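Local atomic coordinates of diphosphomevalonate decarboxylase, putative (Trypanosoma brucei, PDB entry 2HKE), a protein that probably catalyses the ATP-dependent decarboxylation of (R)-5-diphosphomevalonate to isopentenyl diphosphate, a precursor of isoprenoids and sterols. Residues V197-G202 and I262-E267. The protein carries 1 engineered substitution. Residues are numbered along the deposited sequence; the frame is centred on the assembly and turned at random.
With SO4 (sulfate ion), chain C.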
ATOM      1  N   VAL A 197      -9.337  16.109  -2.435  1.00 33.48           N
ATOM      2  CA  VAL A 197      -8.082  16.516  -1.783  1.00 32.19           C
ATOM      3  C   VAL A 197      -7.107  15.339  -1.719  1.00 30.56           C
ATOM      4  O   VAL A 197      -7.523  14.166  -1.723  1.00 30.15           O
ATOM      5  CB  VAL A 197      -8.329  17.089  -0.356  1.00 32.63           C
ATOM      6  CG1 VAL A 197      -9.259  18.314  -0.436  1.00 34.76           C
ATOM      7  CG2 VAL A 197      -8.914  16.010   0.563  1.00 32.31           C
ATOM      8  N   SER A 198      -5.818  15.644  -1.662  1.00 29.06           N
ATOM      9  CA  SER A 198      -4.812  14.601  -1.474  1.00 28.34           C
ATOM     10  C   SER A 198      -5.005  13.920  -0.136  1.00 27.41           C
ATOM     11  O   SER A 198      -5.573  14.500   0.771  1.00 26.68           O
ATOM     12  CB  SER A 198      -3.410  15.205  -1.502  1.00 29.16           C
ATOM     13  OG  SER A 198      -3.218  15.988  -0.338  1.00 25.66           O
ATOM     14  N   SER A 199      -4.537  12.683  -0.038  1.00 25.87           N
ATOM     15  CA  SER A 199      -4.537  11.932   1.219  1.00 26.50           C
ATOM     16  C   SER A 199      -3.810  12.718   2.320  1.00 24.36           C
ATOM     17  O   SER A 199      -4.285  12.839   3.429  1.00 21.87           O
ATOM     18  CB  SER A 199      -3.825  10.594   0.994  1.00 27.53           C
ATOM     19  OG  SER A 199      -4.709   9.669   0.346  1.00 34.38           O
ATOM     20  N   THR A 200      -2.668  13.313   1.984  1.00 23.26           N
ATOM     21  CA  THR A 200      -1.902  14.056   2.985  1.00 23.32           C
ATOM     22  C   THR A 200      -2.722  15.227   3.575  1.00 23.47           C
ATOM     23  O   THR A 200      -2.838  15.380   4.789  1.00 22.50           O
ATOM     24  CB  THR A 200      -0.631  14.586   2.390  1.00 23.33           C
ATOM     25  OG1 THR A 200       0.187  13.493   1.946  1.00 22.29           O
ATOM     26  CG2 THR A 200       0.149  15.383   3.424  1.00 22.78           C
ATOM     27  N   LYS A 201      -3.326  16.008   2.706  1.00 24.51           N
ATOM     28  CA  LYS A 201      -4.170  17.098   3.182  1.00 25.11           C
ATOM     29  C   LYS A 201      -5.467  16.600   3.812  1.00 24.80           C
ATOM     30  O   LYS A 201      -5.852  17.085   4.880  1.00 23.65           O
ATOM     31  CB  LYS A 201      -4.457  18.118   2.064  1.00 26.26           C
ATOM     32  CG  LYS A 201      -3.205  18.943   1.751  1.00 29.80           C
ATOM     33  CD  LYS A 201      -3.514  20.094   0.846  1.00 32.31           C
ATOM     34  CE  LYS A 201      -2.253  20.771   0.350  1.00 35.35           C
ATOM     35  NZ  LYS A 201      -2.659  21.808  -0.697  1.00 38.11           N
ATOM     36  N   GLY A 202      -6.124  15.636   3.162  1.00 23.39           N
ATOM     37  CA  GLY A 202      -7.421  15.152   3.644  1.00 22.55           C
ATOM     38  C   GLY A 202      -7.356  14.571   5.037  1.00 22.22           C
ATOM     39  O   GLY A 202      -8.267  14.767   5.870  1.00 19.90           O
ATOM     40  N   ILE A 262     -15.071  14.507   2.111  1.00 23.88           N
ATOM     41  CA  ILE A 262     -14.092  13.867   1.244  1.00 24.21           C
ATOM     42  C   ILE A 262     -14.722  12.600   0.689  1.00 23.76           C
ATOM     43  O   ILE A 262     -15.244  11.759   1.475  1.00 23.10           O
ATOM     44  CB  ILE A 262     -12.826  13.425   2.034  1.00 22.04           C
ATOM     45  CG1 ILE A 262     -12.085  14.623   2.633  1.00 24.14           C
ATOM     46  CG2 ILE A 262     -11.898  12.595   1.095  1.00 24.52           C
ATOM     47  CD1 ILE A 262     -10.906  14.260   3.625  1.00 23.64           C
ATOM     48  N   THR A 263     -14.646  12.437  -0.628  1.00 26.38           N
ATOM     49  CA  THR A 263     -15.209  11.263  -1.303  1.00 26.74           C
ATOM     50  C   THR A 263     -14.199  10.687  -2.257  1.00 26.92           C
ATOM     51  O   THR A 263     -13.849  11.312  -3.270  1.00 26.54           O
ATOM     52  CB  THR A 263     -16.449  11.645  -2.147  1.00 28.65           C
ATOM     53  OG1 THR A 263     -17.374  12.358  -1.305  1.00 31.14           O
ATOM     54  CG2 THR A 263     -17.100  10.385  -2.714  1.00 29.49           C
ATOM     55  N   TYR A 264     -13.725   9.479  -1.952  1.00 24.66           N
ATOM     56  CA  TYR A 264     -12.876   8.792  -2.885  1.00 25.15           C
ATOM     57  C   TYR A 264     -13.600   7.631  -3.576  1.00 25.36           C
ATOM     58  O   TYR A 264     -13.135   7.145  -4.593  1.00 26.34           O
ATOM     59  CB  TYR A 264     -11.655   8.259  -2.135  1.00 26.80           C
ATOM     60  CG  TYR A 264     -10.788   9.324  -1.538  1.00 25.37           C
ATOM     61  CD1 TYR A 264     -10.254  10.337  -2.315  1.00 28.19           C
ATOM     62  CD2 TYR A 264     -10.458   9.289  -0.182  1.00 28.01           C
ATOM     63  CE1 TYR A 264      -9.408  11.323  -1.736  1.00 30.00           C
ATOM     64  CE2 TYR A 264      -9.637  10.246   0.384  1.00 26.99           C
ATOM     65  CZ  TYR A 264      -9.078  11.241  -0.401  1.00 29.72           C
ATOM     66  OH  TYR A 264      -8.262  12.179   0.218  1.00 27.61           O
ATOM     67  N   ALA A 265     -14.655   7.128  -2.950  1.00 25.85           N
ATOM     68  CA  ALA A 265     -15.410   5.978  -3.476  1.00 25.72           C
ATOM     69  C   ALA A 265     -16.375   6.436  -4.563  1.00 26.40           C
ATOM     70  O   ALA A 265     -16.861   7.559  -4.529  1.00 26.09           O
ATOM     71  CB  ALA A 265     -16.153   5.353  -2.389  1.00 27.07           C
ATOM     72  N   THR A 266     -16.605   5.559  -5.533  1.00 25.82           N
ATOM     73  CA  THR A 266     -17.615   5.756  -6.563  1.00 24.99           C
ATOM     74  C   THR A 266     -18.732   4.762  -6.341  1.00 25.00           C
ATOM     75  O   THR A 266     -18.653   3.906  -5.468  1.00 23.94           O
ATOM     76  CB  THR A 266     -17.027   5.483  -7.917  1.00 24.60           C
ATOM     77  OG1 THR A 266     -16.666   4.085  -7.992  1.00 25.25           O
ATOM     78  CG2 THR A 266     -15.806   6.389  -8.204  1.00 25.45           C
ATOM     79  N   GLU A 267     -19.762   4.804  -7.178  1.00 24.59           N
ATOM     80  CA  GLU A 267     -20.830   3.813  -6.982  1.00 23.77           C
ATOM     81  C   GLU A 267     -20.337   2.412  -7.338  1.00 22.97           C
ATOM     82  O   GLU A 267     -20.929   1.421  -6.913  1.00 23.07           O
ATOM     83  CB  GLU A 267     -22.043   4.163  -7.806  1.00 25.58           C
ATOM     84  CG  GLU A 267     -22.851   5.387  -7.245  1.00 29.16           C
ATOM     85  CD  GLU A 267     -23.467   5.147  -5.871  1.00 34.28           C
ATOM     86  OE1 GLU A 267     -23.828   3.976  -5.540  1.00 34.70           O
ATOM     87  OE2 GLU A 267     -23.588   6.142  -5.085  1.00 34.89           O
TER
HETATM   88  S   SO4 C 381       1.775  10.835   3.739  1.00 23.93           S
HETATM   89  O1  SO4 C 381       1.374  12.194   4.044  1.00 24.28           O
HETATM   90  O2  SO4 C 381       0.620  10.056   3.361  1.00 24.08           O
HETATM   91  O3  SO4 C 381       2.718  10.828   2.627  1.00 22.99           O
HETATM   92  O4  SO4 C 381       2.373  10.219   4.926  1.00 23.69           O
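Tyr264 reaches from the loop ahead of helix 267-283 to Val197, just before the N-cap of helix 199-209, joining two parts of the C-terminal domain of this GHMP-family fold. With CG anti to its own carbonyl carbon, the long tyrosine side chain extends toward the helix start, and its OH donates to Val197 O at 2.9 Å. The acceptor lies at the ring edge, near the ring plane, whereas the hydroxyl stands 43° out of the carbonyl plane. Lys201 N is taken by the cap, Ser198 OG, so the helix does not use Val197 O there, and the phenol serves it instead. Ile262 CG2 covers part of one ring face toward the rim, which probably restricts rotation of the ring.

The branched Val197 and Ile262 fill the apolar side of the contact: Val197 CG2 packs on Ile262 CG1 at 4.0 Å, the two side chains crossing at about a right angle. Ile262 is extended at chi2 (172°), which carries CD1 to 3.6 Å from Gly202 CA; a glycine here leaves room for both this methyl and the phenol oxygen. The short Ser198 OG accepts from Lys201 N in a nearly straight bond of 3.0 Å. In the same first turn Thr200, whose CB points away from 262-267, donates from OG1 to O1 of a sulfate at 2.7 Å; this ion, probably from the crystallisation liquor, is also hydrogen-bonded to Lys22 NZ and Arg77 NH1.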